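GTPase-activating protein skywalker (Drosophila melanogaster, PDB 5HJQ) acts as a GTPase-activating protein for Rab35, binds phosphoinositides through its TBC domain and regulates the recycling and turnover of synaptic vesicle proteins. Local coordinates at residues A[136-141]-A[185-190]; A[178-183]-A[211-216]; A[248-253]-A[305-310]. All blocks are in the same frame, centred on the assembly; numbering follows the deposited sequence.

In this all-helical TBC domain, neighbouring contacts share a helix and the third stands apart at the ligand end. Interactions 1 and 2 both use helix 171-187, and their centres lie about 9 Å apart. They touch directly: Met138 CB packs on Val183 CG1 at 3.6 Å, and Trp136 NE1 reaches Glu211 OE1 at 3.2 Å, a weak hydrogen bond. Interaction 3 sits on the opposite side of the chain's centre, its own centre about 39 Å from that of interaction 1 and about 34 Å from that of interaction 2. There the side chain of His250 lies about 8 Å from the bound inositol trisphosphate, whereas interactions 1 and 2 are remote from that pocket.

Interaction 1: A[136-141]-A[185-190]; sequences WEMVHQ and GYDCPD
The hydroxyl of Tyr186 donates a hydrogen bond to the side-chain carbonyl of Gln141, with 2.7 Å between OH and OE1. The donor lies in the carbonyl plane at a C=O...donor angle of 152°, and OE1 in turn sits at the ring edge, close to the ring plane. Amide and ring nevertheless stand nearly perpendicular, 82° apart. The other end of the amide has a partner too: Gln141 NE2 donates to Glu137 OE2, one helical turn back, and OE2 accepts through its anti lone pair. That second bond is long, at 3.3 Å from NE2 to OE2, but both bonds are consistent with the orientation of the amide.

Such pairing joins helix 134-143 to the C-terminal end of helix 171-187, two helices of the Rab-GAP TBC domain. Deeper in, Met138 makes a Met-aromatic contact, its SD 4.0 Å from Tyr186 CE2 and oblique to the ring. The bend of the Met138 chain at chi2 (-70°) also sets this sulfur 3.7 Å from Asp187 OD1, the two side chains meeting crosswise. Beyond this pair of segments, Val139 packs on Val183, while Tyr186 touches Val142 and Asp187 reaches Phe134 and Tyr214.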
# COMPACT_ATOMS: atom_id res chain seq x y z
N TRP A 136 11.28 -12.93 18.36
CA TRP A 136 11.51 -14.36 18.48
C TRP A 136 10.90 -14.93 19.75
O TRP A 136 10.54 -16.11 19.80
CB TRP A 136 13.00 -14.66 18.41
CG TRP A 136 13.56 -14.22 17.09
CD1 TRP A 136 14.40 -13.17 16.86
CD2 TRP A 136 13.27 -14.80 15.82
NE1 TRP A 136 14.67 -13.07 15.52
CE2 TRP A 136 13.98 -14.06 14.86
CE3 TRP A 136 12.48 -15.87 15.39
CZ2 TRP A 136 13.93 -14.36 13.50
CZ3 TRP A 136 12.43 -16.17 14.05
CH2 TRP A 136 13.15 -15.42 13.11
N GLU A 137 10.78 -14.10 20.78
CA GLU A 137 10.02 -14.48 21.96
C GLU A 137 8.58 -14.78 21.57
O GLU A 137 8.02 -15.82 21.94
CB GLU A 137 10.07 -13.38 23.02
CG GLU A 137 9.36 -13.75 24.31
CD GLU A 137 9.96 -14.99 24.96
OE1 GLU A 137 11.21 -15.08 25.04
OE2 GLU A 137 9.18 -15.88 25.38
N MET A 138 7.98 -13.86 20.82
CA MET A 138 6.63 -14.03 20.31
C MET A 138 6.52 -15.27 19.43
O MET A 138 5.58 -16.05 19.55
CB MET A 138 6.19 -12.80 19.52
CG MET A 138 6.19 -11.50 20.32
SD MET A 138 4.88 -11.43 21.56
CE MET A 138 5.81 -11.87 23.03
N VAL A 139 7.49 -15.43 18.53
CA VAL A 139 7.56 -16.60 17.66
C VAL A 139 7.52 -17.89 18.46
O VAL A 139 6.83 -18.84 18.09
CB VAL A 139 8.84 -16.58 16.79
CG1 VAL A 139 8.99 -17.88 16.01
CG2 VAL A 139 8.82 -15.39 15.85
N HIS A 140 8.26 -17.91 19.56
CA HIS A 140 8.33 -19.09 20.41
C HIS A 140 6.99 -19.36 21.08
O HIS A 140 6.47 -20.46 21.01
CB HIS A 140 9.43 -18.92 21.47
CG HIS A 140 10.21 -20.17 21.72
ND1 HIS A 140 11.23 -20.59 20.88
CD2 HIS A 140 10.13 -21.09 22.70
CE1 HIS A 140 11.74 -21.71 21.35
NE2 HIS A 140 11.10 -22.04 22.45
N GLN A 141 6.44 -18.33 21.73
CA GLN A 141 5.18 -18.47 22.46
C GLN A 141 4.05 -19.00 21.59
O GLN A 141 3.20 -19.76 22.06
CB GLN A 141 4.78 -17.13 23.08
CG GLN A 141 5.77 -16.59 24.11
CD GLN A 141 5.25 -15.38 24.85
OE1 GLN A 141 4.09 -14.98 24.67
NE2 GLN A 141 6.09 -14.78 25.68
N GLY A 185 -1.01 -10.90 14.82
CA GLY A 185 -2.34 -11.24 15.31
C GLY A 185 -2.32 -11.65 16.77
O GLY A 185 -3.28 -11.43 17.51
N TYR A 186 -1.21 -12.26 17.19
CA TYR A 186 -1.05 -12.72 18.56
C TYR A 186 -0.75 -11.57 19.53
O TYR A 186 -1.24 -11.56 20.66
CB TYR A 186 0.07 -13.76 18.63
CG TYR A 186 0.45 -14.18 20.04
CD1 TYR A 186 -0.45 -14.86 20.85
CD2 TYR A 186 1.72 -13.91 20.54
CE1 TYR A 186 -0.09 -15.25 22.14
CE2 TYR A 186 2.09 -14.30 21.82
CZ TYR A 186 1.18 -14.97 22.61
OH TYR A 186 1.53 -15.36 23.89
N ASP A 187 0.07 -10.62 19.09
CA ASP A 187 0.49 -9.52 19.95
C ASP A 187 -0.44 -8.31 19.83
O ASP A 187 -0.51 -7.48 20.74
CB ASP A 187 1.92 -9.10 19.62
CG ASP A 187 2.56 -8.27 20.72
OD1 ASP A 187 2.43 -8.65 21.90
OD2 ASP A 187 3.18 -7.23 20.40
N CYS A 188 -1.16 -8.22 18.71
CA CYS A 188 -2.09 -7.11 18.48
C CYS A 188 -3.51 -7.63 18.30
O CYS A 188 -4.00 -7.73 17.17
CB CYS A 188 -1.66 -6.30 17.25
SG CYS A 188 0.09 -5.80 17.26
N PRO A 189 -4.18 -7.97 19.41
CA PRO A 189 -5.49 -8.62 19.37
C PRO A 189 -6.60 -7.70 18.86
O PRO A 189 -7.68 -8.19 18.51
CB PRO A 189 -5.74 -9.00 20.83
CG PRO A 189 -4.96 -8.00 21.61
CD PRO A 189 -3.73 -7.72 20.79
N ASP A 190 -6.35 -6.39 18.81
CA ASP A 190 -7.37 -5.44 18.36
C ASP A 190 -7.49 -5.40 16.84
O ASP A 190 -8.45 -4.85 16.31
CB ASP A 190 -7.08 -4.04 18.91
CG ASP A 190 -7.37 -3.92 20.39
OD1 ASP A 190 -8.18 -4.72 20.91
OD2 ASP A 190 -6.80 -3.01 21.05

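Interaction 2: A[178-183]-A[211-216]; sequences DRIVNV and EEAYIC
Ile180 sets its CD1 methyl against Ala213 CB on the facing helix, a protruding side chain against a short one. The two segments belong to helix 171-187 and helix 210-221 of the all-helical TBC domain, and they illustrate knobs-into-holes packing. Their axes run in broadly the same direction, crossing at -38° with a closest approach of 10.3 Å. No hydrogen bond links 178-183 to 211-216, although the same two helices are joined nearby by a salt bridge from Arg179 NE to Glu210 OE2.

The knob is the isoleucine. Its hole is rimmed by Glu210, Ala213, Tyr214 and Leu217, four residues at the i, i+3, i+4 and i+7 positions of helix 210-221, and Ile180 touches all of them. Its CG1 lies anti to the carbonyl carbon (chi1 -64°); with chi2 extended, the long branch carries CD1 out to 3.8 Å from Ala213 CB. The same methyl nears the start of the next residue, with CD1 4.2 Å from Tyr214 N. The shorter branch, CG2, faces the root of the tyrosine more loosely, 4.4 Å from Tyr214 CB.

A second bump comes from the other helix. Tyr214 extends its ring across Val183, one turn on from Ile180. Tyr214 thus takes contacts from both Ile180 and Val183.

Neighbouring helices complete the enclosure. Tyr135 of helix 134-143 packs on Ile180 and meets the Tyr214 ring with planes at about 35°, while Thr201 and Leu204 of helix 197-204 touch Ile180 and Ala213 respectively. On the tyrosine side, the branch of Val183 that does the touching is CG1, which lies 4.0 Å from Tyr214 CE1 and approaches the ring obliquely.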
# COMPACT_ATOMS: atom_id res chain seq x y z
N ASP A 178 3.61 -15.59 6.55
CA ASP A 178 2.59 -16.26 7.34
C ASP A 178 2.93 -16.25 8.82
O ASP A 178 2.05 -16.12 9.67
CB ASP A 178 2.38 -17.70 6.86
CG ASP A 178 1.91 -17.77 5.42
OD1 ASP A 178 1.25 -16.81 4.96
OD2 ASP A 178 2.20 -18.78 4.75
N ARG A 179 4.21 -16.40 9.13
CA ARG A 179 4.65 -16.39 10.52
C ARG A 179 4.54 -15.00 11.13
O ARG A 179 4.14 -14.85 12.29
CB ARG A 179 6.09 -16.90 10.64
CG ARG A 179 6.63 -16.86 12.07
CD ARG A 179 7.75 -17.87 12.28
NE ARG A 179 8.96 -17.54 11.53
CZ ARG A 179 10.05 -18.30 11.52
NH1 ARG A 179 10.08 -19.43 12.20
NH2 ARG A 179 11.11 -17.92 10.81
N ILE A 180 4.89 -13.98 10.36
CA ILE A 180 4.84 -12.61 10.84
C ILE A 180 3.41 -12.17 11.18
O ILE A 180 3.17 -11.61 12.25
CB ILE A 180 5.43 -11.62 9.82
CG1 ILE A 180 6.92 -11.88 9.61
CG2 ILE A 180 5.23 -10.19 10.29
CD1 ILE A 180 7.60 -10.83 8.76
N VAL A 181 2.47 -12.44 10.28
CA VAL A 181 1.09 -12.02 10.50
C VAL A 181 0.46 -12.81 11.65
O VAL A 181 -0.43 -12.30 12.34
CB VAL A 181 0.23 -12.19 9.22
CG1 VAL A 181 0.77 -11.31 8.10
CG2 VAL A 181 0.18 -13.64 8.78
N ASN A 182 0.92 -14.04 11.86
CA ASN A 182 0.48 -14.83 13.00
C ASN A 182 0.93 -14.19 14.30
O ASN A 182 0.16 -14.08 15.25
CB ASN A 182 1.01 -16.26 12.91
CG ASN A 182 0.03 -17.20 12.23
OD1 ASN A 182 -0.68 -17.96 12.90
ND2 ASN A 182 -0.01 -17.16 10.91
N VAL A 183 2.19 -13.76 14.33
CA VAL A 183 2.76 -13.08 15.48
C VAL A 183 2.04 -11.77 15.75
O VAL A 183 1.68 -11.46 16.89
CB VAL A 183 4.27 -12.81 15.29
CG1 VAL A 183 4.78 -11.87 16.37
CG2 VAL A 183 5.05 -14.12 15.29
N GLU A 211 12.68 -10.40 10.87
CA GLU A 211 12.54 -9.63 12.10
C GLU A 211 12.42 -8.14 11.82
O GLU A 211 11.66 -7.44 12.49
CB GLU A 211 13.71 -9.89 13.05
CG GLU A 211 13.58 -9.15 14.37
CD GLU A 211 14.67 -9.50 15.36
OE1 GLU A 211 15.69 -10.08 14.93
OE2 GLU A 211 14.50 -9.20 16.56
N GLU A 212 13.18 -7.65 10.85
CA GLU A 212 13.12 -6.24 10.48
C GLU A 212 11.75 -5.88 9.89
O GLU A 212 11.19 -4.83 10.19
CB GLU A 212 14.23 -5.88 9.50
CG GLU A 212 15.54 -5.54 10.17
CD GLU A 212 16.68 -5.38 9.18
OE1 GLU A 212 16.85 -6.27 8.32
OE2 GLU A 212 17.41 -4.36 9.26
N ALA A 213 11.23 -6.77 9.05
CA ALA A 213 9.90 -6.60 8.47
C ALA A 213 8.86 -6.47 9.58
O ALA A 213 8.01 -5.59 9.54
CB ALA A 213 9.56 -7.77 7.56
N TYR A 214 8.96 -7.34 10.58
CA TYR A 214 8.06 -7.29 11.73
C TYR A 214 8.11 -5.94 12.42
O TYR A 214 7.07 -5.33 12.68
CB TYR A 214 8.40 -8.38 12.74
CG TYR A 214 7.76 -8.11 14.09
CD1 TYR A 214 6.41 -8.37 14.30
CD2 TYR A 214 8.50 -7.58 15.15
CE1 TYR A 214 5.81 -8.12 15.51
CE2 TYR A 214 7.90 -7.33 16.37
CZ TYR A 214 6.56 -7.60 16.54
OH TYR A 214 5.95 -7.35 17.75
N ILE A 215 9.32 -5.48 12.73
CA ILE A 215 9.51 -4.23 13.47
C ILE A 215 8.97 -3.03 12.68
O ILE A 215 8.45 -2.08 13.25
CB ILE A 215 10.99 -4.01 13.82
CG1 ILE A 215 11.50 -5.15 14.71
CG2 ILE A 215 11.18 -2.68 14.52
CD1 ILE A 215 13.00 -5.06 15.03
N CYS A 216 9.09 -3.09 11.35
CA CYS A 216 8.44 -2.09 10.50
C CYS A 216 6.93 -2.11 10.68
O CYS A 216 6.31 -1.07 10.91
CB CYS A 216 8.79 -2.32 9.03
SG CYS A 216 10.43 -1.80 8.57

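Interaction 3: A[248-253]-A[305-310]; sequences KKHTKS and VALVIL
Thr251 and Leu310 meet through methyl groups, with Thr251 CG2 3.7 Å from Leu310 CD1 and the two side chains crossing at about a right angle. The threonine methyl lies between its own backbone N and carbonyl carbon, a placement that turns it to the leucines while OG1 is anti to the nitrogen (chi1 -173°). Leu307, one turn earlier on helix 300-317, adds two further apolar contacts: its CD2 is 4.2 Å from Thr251 CG2, and its CD1 is 4.1 Å from His250 CB. The histidine therefore touches through the base of its side chain, and its ring leads away.

The polar part centres on the threonine hydroxyl. OG1 passes 3.8 Å from Leu310 CB and is hydrogen-bonded to Asn311 OD1, which gives this buried oxygen a partner on the same helix that supplies the leucines.

In the fold, Thr251 is the single non-helical residue between helix 233-250 and helix 252-261, and this break in the helical run rests on helix 300-317. His250 also packs on Leu360, and Leu307 follows Arg304 by one turn; both Leu360 and Arg304 belong to the phosphoinositide-binding pocket of the TBC domain, occupied here by inositol trisphosphate.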
# COMPACT_ATOMS: atom_id res chain seq x y z
N LYS A 248 -15.03 12.01 -5.78
CA LYS A 248 -16.21 12.68 -6.33
C LYS A 248 -15.92 14.11 -6.75
O LYS A 248 -16.55 14.64 -7.66
CB LYS A 248 -17.36 12.65 -5.32
CG LYS A 248 -18.23 11.41 -5.39
CD LYS A 248 -19.28 11.41 -4.28
CE LYS A 248 -20.21 10.21 -4.37
NZ LYS A 248 -21.25 10.35 -5.44
N LYS A 249 -14.94 14.75 -6.10
CA LYS A 249 -14.58 16.12 -6.46
C LYS A 249 -13.30 16.20 -7.31
O LYS A 249 -13.28 16.88 -8.33
CB LYS A 249 -14.44 16.98 -5.20
CG LYS A 249 -15.76 17.32 -4.54
CD LYS A 249 -15.86 18.81 -4.21
CE LYS A 249 -17.10 19.13 -3.37
NZ LYS A 249 -18.37 18.81 -4.08
N HIS A 250 -12.24 15.51 -6.89
CA HIS A 250 -10.95 15.62 -7.57
C HIS A 250 -10.85 14.81 -8.86
O HIS A 250 -10.03 15.13 -9.73
CB HIS A 250 -9.81 15.23 -6.62
CG HIS A 250 -9.34 16.35 -5.76
ND1 HIS A 250 -8.40 17.26 -6.18
CD2 HIS A 250 -9.68 16.71 -4.50
CE1 HIS A 250 -8.17 18.14 -5.21
NE2 HIS A 250 -8.94 17.82 -4.18
N THR A 251 -11.66 13.78 -9.00
CA THR A 251 -11.73 13.06 -10.27
C THR A 251 -13.20 12.89 -10.67
O THR A 251 -13.64 11.82 -11.11
CB THR A 251 -10.96 11.70 -10.21
OG1 THR A 251 -10.91 11.11 -11.51
CG2 THR A 251 -11.59 10.73 -9.21
N LYS A 252 -13.94 13.98 -10.53
CA LYS A 252 -15.38 14.03 -10.80
C LYS A 252 -15.77 13.51 -12.18
O LYS A 252 -16.81 12.86 -12.34
CB LYS A 252 -15.90 15.46 -10.63
CG LYS A 252 -17.40 15.60 -10.82
CD LYS A 252 -17.88 17.02 -10.54
CE LYS A 252 -17.73 17.39 -9.08
NZ LYS A 252 -18.47 18.65 -8.75
N SER A 253 -14.94 13.79 -13.18
CA SER A 253 -15.22 13.35 -14.54
C SER A 253 -15.19 11.83 -14.65
O SER A 253 -16.06 11.23 -15.29
CB SER A 253 -14.21 13.96 -15.51
OG SER A 253 -14.32 15.37 -15.53
N VAL A 305 -2.52 8.24 -5.36
CA VAL A 305 -2.30 7.31 -6.46
C VAL A 305 -3.63 6.77 -6.98
O VAL A 305 -3.78 6.49 -8.17
CB VAL A 305 -1.38 6.15 -6.02
CG1 VAL A 305 -1.16 5.17 -7.16
CG2 VAL A 305 -0.04 6.70 -5.54
N ALA A 306 -4.60 6.63 -6.08
CA ALA A 306 -5.93 6.18 -6.45
C ALA A 306 -6.58 7.17 -7.42
O ALA A 306 -7.19 6.78 -8.41
CB ALA A 306 -6.79 6.00 -5.21
N LEU A 307 -6.44 8.46 -7.11
CA LEU A 307 -6.95 9.52 -7.97
C LEU A 307 -6.31 9.48 -9.35
O LEU A 307 -7.00 9.57 -10.37
CB LEU A 307 -6.71 10.89 -7.33
CG LEU A 307 -7.33 11.14 -5.96
CD1 LEU A 307 -7.00 12.54 -5.47
CD2 LEU A 307 -8.84 10.92 -6.00
N VAL A 308 -4.99 9.34 -9.37
CA VAL A 308 -4.21 9.31 -10.61
C VAL A 308 -4.65 8.16 -11.51
O VAL A 308 -4.86 8.35 -12.71
CB VAL A 308 -2.70 9.18 -10.32
CG1 VAL A 308 -1.92 9.00 -11.61
CG2 VAL A 308 -2.21 10.38 -9.57
N ILE A 309 -4.78 6.98 -10.92
CA ILE A 309 -5.24 5.81 -11.66
C ILE A 309 -6.60 6.06 -12.30
O ILE A 309 -6.82 5.73 -13.47
CB ILE A 309 -5.33 4.57 -10.74
CG1 ILE A 309 -3.94 4.14 -10.28
CG2 ILE A 309 -6.04 3.42 -11.46
CD1 ILE A 309 -3.94 2.88 -9.44
N LEU A 310 -7.50 6.68 -11.54
CA LEU A 310 -8.84 6.98 -12.03
C LEU A 310 -8.82 7.96 -13.20
O LEU A 310 -9.57 7.80 -14.17
CB LEU A 310 -9.71 7.54 -10.89
CG LEU A 310 -10.22 6.50 -9.90
CD1 LEU A 310 -10.82 7.16 -8.68
CD2 LEU A 310 -11.24 5.60 -10.58